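Local coordinates for putative acyl-[acyl-carrier-protein] desaturase DesA2 (Mycobacterium tuberculosis, PDB 1ZA0), which may act as a homodimeric, di-iron-dependent desaturase that introduces double bonds into carrier-protein-bound acyl chains during mycobacterial fatty acid biosynthesis, at residues A[37-40]-A[41-44]; A[153-156]-A[157-161]. All blocks are in the same frame, centred on the assembly; numbering follows the deposited sequence.

Contact 1: A[37-40]-A[41-44]; sequences YVPF and DQGE
P39 leads into a short 3-10 turn formed by F40, D41 and Q42, in the loop between helix 9-27 and helix 63-77, closed by two successive bonds from residue i+3 to residue i. The N-H of Q42 reaches P39 O at 3.0 Å, and the N-H of G43 reaches F40 O at 2.8 Å; both donors stand above the plane of the carbonyl they use. G43 has no side chain to crowd F40 O. P39, whose ring restricts phi, is the centre of an inverse gamma turn, closed by a weak bond from F40 N to V38 O, just before the 3-10 turn. F40 sends its ring back from the turn, its CG anti to the carbonyl carbon (chi1 -73°), and one face lies on V38 CG1, 3.5 Å above the plane over the ring centre. On helix 95-121, V38 touches E116 and V120, P39 touches T121 and F40 touches V120. D41 meets F40 only as its chain neighbour, and its exposed carboxylate suits a solvent-facing position. Q42, extended beyond CG, crosses the proline ring obliquely and brings its amide end against it, with Q42 NE2 3.8 Å from P39 CB.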
ATOM      1  N   TYR A  37       0.657 -18.478   1.514  1.00 30.39           N
ATOM      2  CA  TYR A  37       0.959 -17.838   2.779  1.00 30.02           C
ATOM      3  C   TYR A  37      -0.136 -17.988   3.820  1.00 29.61           C
ATOM      4  O   TYR A  37      -0.192 -17.248   4.849  1.00 27.91           O
ATOM      5  CB  TYR A  37       1.289 -16.360   2.537  1.00 30.67           C
ATOM      6  CG  TYR A  37       2.660 -16.241   1.926  1.00 29.97           C
ATOM      7  CD1 TYR A  37       3.809 -16.117   2.767  1.00 27.55           C
ATOM      8  CD2 TYR A  37       2.843 -16.322   0.539  1.00 32.15           C
ATOM      9  CE1 TYR A  37       5.087 -16.050   2.214  1.00 30.27           C
ATOM     10  CE2 TYR A  37       4.113 -16.235  -0.022  1.00 33.75           C
ATOM     11  CZ  TYR A  37       5.231 -16.108   0.814  1.00 33.17           C
ATOM     12  OH  TYR A  37       6.455 -16.069   0.263  1.00 32.38           O
ATOM     13  N   VAL A  38      -1.010 -18.960   3.572  1.00 27.71           N
ATOM     14  CA  VAL A  38      -2.160 -19.178   4.492  1.00 28.88           C
ATOM     15  C   VAL A  38      -2.089 -20.580   5.116  1.00 28.31           C
ATOM     16  O   VAL A  38      -2.116 -21.543   4.407  1.00 28.71           O
ATOM     17  CB  VAL A  38      -3.522 -18.998   3.741  1.00 27.66           C
ATOM     18  CG1 VAL A  38      -4.695 -19.217   4.669  1.00 25.51           C
ATOM     19  CG2 VAL A  38      -3.588 -17.580   3.154  1.00 25.46           C
ATOM     20  N   PRO A  39      -1.975 -20.678   6.445  1.00 28.96           N
ATOM     21  CA  PRO A  39      -1.832 -21.983   7.100  1.00 29.69           C
ATOM     22  C   PRO A  39      -3.184 -22.625   7.306  1.00 28.90           C
ATOM     23  O   PRO A  39      -3.724 -22.624   8.416  1.00 30.51           O
ATOM     24  CB  PRO A  39      -1.190 -21.628   8.472  1.00 29.77           C
ATOM     25  CG  PRO A  39      -1.734 -20.262   8.767  1.00 30.37           C
ATOM     26  CD  PRO A  39      -1.893 -19.578   7.411  1.00 29.42           C
ATOM     27  N   PHE A  40      -3.709 -23.119   6.235  1.00 28.93           N
ATOM     28  CA  PHE A  40      -5.037 -23.695   6.179  1.00 30.57           C
ATOM     29  C   PHE A  40      -5.217 -24.802   7.202  1.00 32.16           C
ATOM     30  O   PHE A  40      -6.315 -24.923   7.727  1.00 31.54           O
ATOM     31  CB  PHE A  40      -5.331 -24.234   4.765  1.00 30.70           C
ATOM     32  CG  PHE A  40      -5.585 -23.145   3.752  1.00 28.47           C
ATOM     33  CD1 PHE A  40      -6.756 -22.395   3.810  1.00 29.17           C
ATOM     34  CD2 PHE A  40      -4.648 -22.879   2.759  1.00 27.59           C
ATOM     35  CE1 PHE A  40      -6.989 -21.385   2.877  1.00 30.56           C
ATOM     36  CE2 PHE A  40      -4.826 -21.856   1.831  1.00 31.41           C
ATOM     37  CZ  PHE A  40      -6.010 -21.094   1.881  1.00 31.68           C
ATOM     38  N   ASP A  41      -4.141 -25.567   7.514  1.00 33.95           N
ATOM     39  CA  ASP A  41      -4.187 -26.648   8.525  1.00 35.11           C
ATOM     40  C   ASP A  41      -4.763 -26.170   9.837  1.00 35.33           C
ATOM     41  O   ASP A  41      -5.345 -26.955  10.534  1.00 37.15           O
ATOM     42  CB  ASP A  41      -2.762 -27.119   8.920  1.00 36.27           C
ATOM     43  CG  ASP A  41      -2.135 -28.044   7.920  1.00 39.08           C
ATOM     44  OD1 ASP A  41      -2.752 -28.433   6.899  1.00 42.98           O
ATOM     45  OD2 ASP A  41      -0.953 -28.403   8.063  1.00 41.82           O
ATOM     46  N   GLN A  42      -4.535 -24.910  10.213  1.00 35.76           N
ATOM     47  CA  GLN A  42      -5.052 -24.338  11.481  1.00 37.62           C
ATOM     48  C   GLN A  42      -6.524 -23.893  11.423  1.00 36.14           C
ATOM     49  O   GLN A  42      -7.096 -23.523  12.421  1.00 35.92           O
ATOM     50  CB  GLN A  42      -4.304 -23.068  11.836  1.00 38.45           C
ATOM     51  CG  GLN A  42      -2.904 -23.335  12.193  1.00 45.22           C
ATOM     52  CD  GLN A  42      -2.135 -22.072  12.480  1.00 46.67           C
ATOM     53  OE1 GLN A  42      -2.713 -21.040  12.929  1.00 47.79           O
ATOM     54  NE2 GLN A  42      -0.796 -22.157  12.265  1.00 50.72           N
ATOM     55  N   GLY A  43      -7.090 -23.849  10.223  1.00 36.54           N
ATOM     56  CA  GLY A  43      -8.437 -23.378  10.064  1.00 35.13           C
ATOM     57  C   GLY A  43      -9.450 -24.235  10.789  1.00 34.57           C
ATOM     58  O   GLY A  43      -9.309 -25.453  10.922  1.00 33.17           O
ATOM     59  N   GLU A  44     -10.517 -23.589  11.237  1.00 34.16           N
ATOM     60  CA  GLU A  44     -11.627 -24.370  11.766  1.00 35.50           C
ATOM     61  C   GLU A  44     -13.004 -23.781  11.469  1.00 33.17           C
ATOM     62  O   GLU A  44     -13.180 -22.557  11.296  1.00 32.68           O
ATOM     63  CB  GLU A  44     -11.424 -24.640  13.254  1.00 36.70           C
ATOM     64  CG  GLU A  44     -11.261 -23.428  14.118  1.00 43.00           C
ATOM     65  CD  GLU A  44     -10.955 -23.811  15.601  1.00 49.93           C
ATOM     66  OE1 GLU A  44     -11.937 -24.115  16.327  1.00 48.00           O
ATOM     67  OE2 GLU A  44      -9.731 -23.824  16.003  1.00 53.41           O
TER

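Contact 2: A[153-156]-A[157-161]; sequences VYMA and FYERC. With MN (manganese (II) ion), chain B.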
ATOM      1  N   VAL A 153       1.156  11.530  -9.664  1.00 33.00           N
ATOM      2  CA  VAL A 153       1.886  12.034  -8.522  1.00 33.59           C
ATOM      3  C   VAL A 153       1.284  11.423  -7.216  1.00 34.10           C
ATOM      4  O   VAL A 153       2.017  10.956  -6.391  1.00 32.38           O
ATOM      5  CB  VAL A 153       1.827  13.549  -8.463  1.00 33.33           C
ATOM      6  CG1 VAL A 153       2.307  14.091  -7.102  1.00 34.60           C
ATOM      7  CG2 VAL A 153       2.688  14.154  -9.668  1.00 34.96           C
ATOM      8  N   TYR A 154      -0.044  11.466  -7.100  1.00 33.24           N
ATOM      9  CA  TYR A 154      -0.745  10.876  -5.974  1.00 34.12           C
ATOM     10  C   TYR A 154      -0.355   9.395  -5.802  1.00 32.37           C
ATOM     11  O   TYR A 154      -0.020   8.999  -4.712  1.00 34.05           O
ATOM     12  CB  TYR A 154      -2.264  11.011  -6.133  1.00 35.45           C
ATOM     13  CG  TYR A 154      -3.022  10.274  -5.060  1.00 37.29           C
ATOM     14  CD1 TYR A 154      -3.186  10.830  -3.762  1.00 42.00           C
ATOM     15  CD2 TYR A 154      -3.486   9.007  -5.288  1.00 37.46           C
ATOM     16  CE1 TYR A 154      -3.882  10.096  -2.748  1.00 44.34           C
ATOM     17  CE2 TYR A 154      -4.167   8.299  -4.295  1.00 39.55           C
ATOM     18  CZ  TYR A 154      -4.344   8.841  -3.050  1.00 42.23           C
ATOM     19  OH  TYR A 154      -5.020   8.082  -2.112  1.00 51.08           O
ATOM     20  N   MET A 155      -0.426   8.606  -6.867  1.00 31.61           N
ATOM     21  CA  MET A 155      -0.104   7.220  -6.812  1.00 31.18           C
ATOM     22  C   MET A 155       1.358   6.954  -6.423  1.00 31.26           C
ATOM     23  O   MET A 155       1.624   6.004  -5.676  1.00 30.51           O
ATOM     24  CB  MET A 155      -0.403   6.539  -8.124  1.00 31.26           C
ATOM     25  CG  MET A 155      -1.875   6.419  -8.450  1.00 34.72           C
ATOM     26  SD  MET A 155      -2.856   5.619  -7.163  1.00 36.35           S
ATOM     27  CE  MET A 155      -2.058   3.952  -7.237  1.00 38.57           C
ATOM     28  N   ALA A 156       2.286   7.818  -6.840  1.00 28.69           N
ATOM     29  CA  ALA A 156       3.661   7.610  -6.457  1.00 29.07           C
ATOM     30  C   ALA A 156       3.851   7.757  -4.957  1.00 27.75           C
ATOM     31  O   ALA A 156       4.563   6.940  -4.314  1.00 26.20           O
ATOM     32  CB  ALA A 156       4.606   8.598  -7.255  1.00 29.46           C
ATOM     33  N   PHE A 157       3.242   8.782  -4.385  1.00 27.85           N
ATOM     34  CA  PHE A 157       3.358   8.993  -2.969  1.00 28.60           C
ATOM     35  C   PHE A 157       2.633   7.887  -2.174  1.00 28.99           C
ATOM     36  O   PHE A 157       3.070   7.490  -1.118  1.00 28.81           O
ATOM     37  CB  PHE A 157       2.746  10.321  -2.590  1.00 29.71           C
ATOM     38  CG  PHE A 157       3.654  11.469  -2.740  1.00 30.83           C
ATOM     39  CD1 PHE A 157       4.697  11.651  -1.860  1.00 29.89           C
ATOM     40  CD2 PHE A 157       3.428  12.439  -3.750  1.00 35.55           C
ATOM     41  CE1 PHE A 157       5.546  12.733  -1.972  1.00 29.64           C
ATOM     42  CE2 PHE A 157       4.298  13.565  -3.868  1.00 35.68           C
ATOM     43  CZ  PHE A 157       5.357  13.691  -2.991  1.00 33.69           C
ATOM     44  N   TYR A 158       1.454   7.521  -2.657  1.00 30.20           N
ATOM     45  CA  TYR A 158       0.585   6.592  -1.980  1.00 30.05           C
ATOM     46  C   TYR A 158       1.228   5.182  -1.967  1.00 29.59           C
ATOM     47  O   TYR A 158       1.256   4.534  -0.925  1.00 28.68           O
ATOM     48  CB  TYR A 158      -0.809   6.572  -2.657  1.00 31.72           C
ATOM     49  CG  TYR A 158      -1.785   5.578  -2.026  1.00 39.30           C
ATOM     50  CD1 TYR A 158      -2.477   5.925  -0.875  1.00 47.80           C
ATOM     51  CD2 TYR A 158      -1.979   4.311  -2.555  1.00 42.20           C
ATOM     52  CE1 TYR A 158      -3.374   5.043  -0.264  1.00 50.81           C
ATOM     53  CE2 TYR A 158      -2.886   3.410  -1.943  1.00 51.66           C
ATOM     54  CZ  TYR A 158      -3.559   3.788  -0.785  1.00 51.90           C
ATOM     55  OH  TYR A 158      -4.468   2.952  -0.141  1.00 54.73           O
ATOM     56  N   GLU A 159       1.811   4.760  -3.082  1.00 27.31           N
ATOM     57  CA  GLU A 159       2.604   3.559  -3.106  1.00 27.07           C
ATOM     58  C   GLU A 159       3.837   3.626  -2.233  1.00 28.15           C
ATOM     59  O   GLU A 159       4.200   2.638  -1.620  1.00 26.86           O
ATOM     60  CB  GLU A 159       2.965   3.130  -4.527  1.00 25.06           C
ATOM     61  CG  GLU A 159       1.746   2.779  -5.346  1.00 28.79           C
ATOM     62  CD  GLU A 159       1.209   1.396  -4.903  1.00 34.53           C
ATOM     63  OE1 GLU A 159       1.774   0.818  -3.905  1.00 38.86           O
ATOM     64  OE2 GLU A 159       0.316   0.857  -5.540  1.00 32.10           O
ATOM     65  N   ARG A 160       4.461   4.790  -2.115  1.00 28.67           N
ATOM     66  CA  ARG A 160       5.601   4.881  -1.226  1.00 29.49           C
ATOM     67  C   ARG A 160       5.138   4.736   0.244  1.00 28.87           C
ATOM     68  O   ARG A 160       5.794   4.098   1.003  1.00 28.47           O
ATOM     69  CB  ARG A 160       6.333   6.212  -1.400  1.00 28.66           C
ATOM     70  CG  ARG A 160       7.648   6.288  -0.564  1.00 32.18           C
ATOM     71  CD  ARG A 160       8.517   7.490  -0.922  1.00 35.75           C
ATOM     72  NE  ARG A 160       9.870   7.395  -0.397  1.00 37.29           N
ATOM     73  CZ  ARG A 160      10.971   7.078  -1.056  1.00 36.82           C
ATOM     74  NH1 ARG A 160      10.956   6.769  -2.336  1.00 37.56           N
ATOM     75  NH2 ARG A 160      12.112   7.054  -0.384  1.00 38.56           N
ATOM     76  N   CYS A 161       4.017   5.353   0.596  1.00 28.57           N
ATOM     77  CA  CYS A 161       3.392   5.130   1.902  1.00 29.98           C
ATOM     78  C   CYS A 161       3.169   3.629   2.162  1.00 29.29           C
ATOM     79  O   CYS A 161       3.532   3.143   3.232  1.00 29.37           O
ATOM     80  CB  CYS A 161       2.053   5.850   2.046  1.00 30.31           C
ATOM     81  SG  CYS A 161       2.187   7.634   1.961  1.00 32.83           S
TER
HETATM   82 MN    MN B 888       0.596  -1.102  -4.230  1.00 29.89          MN
HETATM   83  O   HOH W   1      -0.656  -0.026  -2.824  1.00 28.28           O
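V153 O receives the N-H of F157 at 3.2 Å, the first of four consecutive i to i+4 bonds in helix 148-172, part of the four-helix bundle of the ferritin-like type 2 desaturases; the last joins R160 N to A156 O. Apolar contacts follow the same spacing. V153 CG1 meets F157 at the ring edge, in its plane, 3.8 Å from CE2, apolar groups suited to a buried face. One residue on, Y154 and Y158 lie side by side with planes 17° apart, but the rings barely overlap, centroids 5.6 Å apart. Y154 OH comes 3.6 Å from Y158 CD1; hydroxyl-bearing rings suit this partly exposed side. Metal binding falls to E159, by similarity an iron ligand, whose chain bends at chi2 (-75°) and presents both carboxylate oxygens to manganese here, OE1 at 2.3 Å and OE2 at 2.4 Å. A water, E107, E189 and H192 also bind the ion, and W103 NE1 donates to E159 OE2, which probably helps to orient the carboxylate. Among the neighbours, V153 packs on helices 208-221 and 176-206, M155 touches F196 of the latter, and R160 NH1 forms a salt bridge with its E193, while R160 also touches D256 and R257 of helix 247-260.

How the contacts relate
Contact 1 lies at the surface, about 24 Å from the centre of the chain, whereas contact 2 is partly buried, about 9 Å from it. Their centres are about 33 Å apart, nearest atoms about 18 Å. Both are local, yet the backbone works differently: a brief 3-10 turn in a loop for 37-44, sustained alpha-helical bonding for 153-161. Proline, glycine and polar side chains suit the surface turn, joined by F40, an exposed aromatic that touches helix 95-121. In contact 2, V153, A156 and F157 are buried, the tyrosines and M155 only partly so, and a glutamate binds metal. Helix 95-121 links the two places, for it also supplies E107 to the manganese site; contact 1 itself is away from that site.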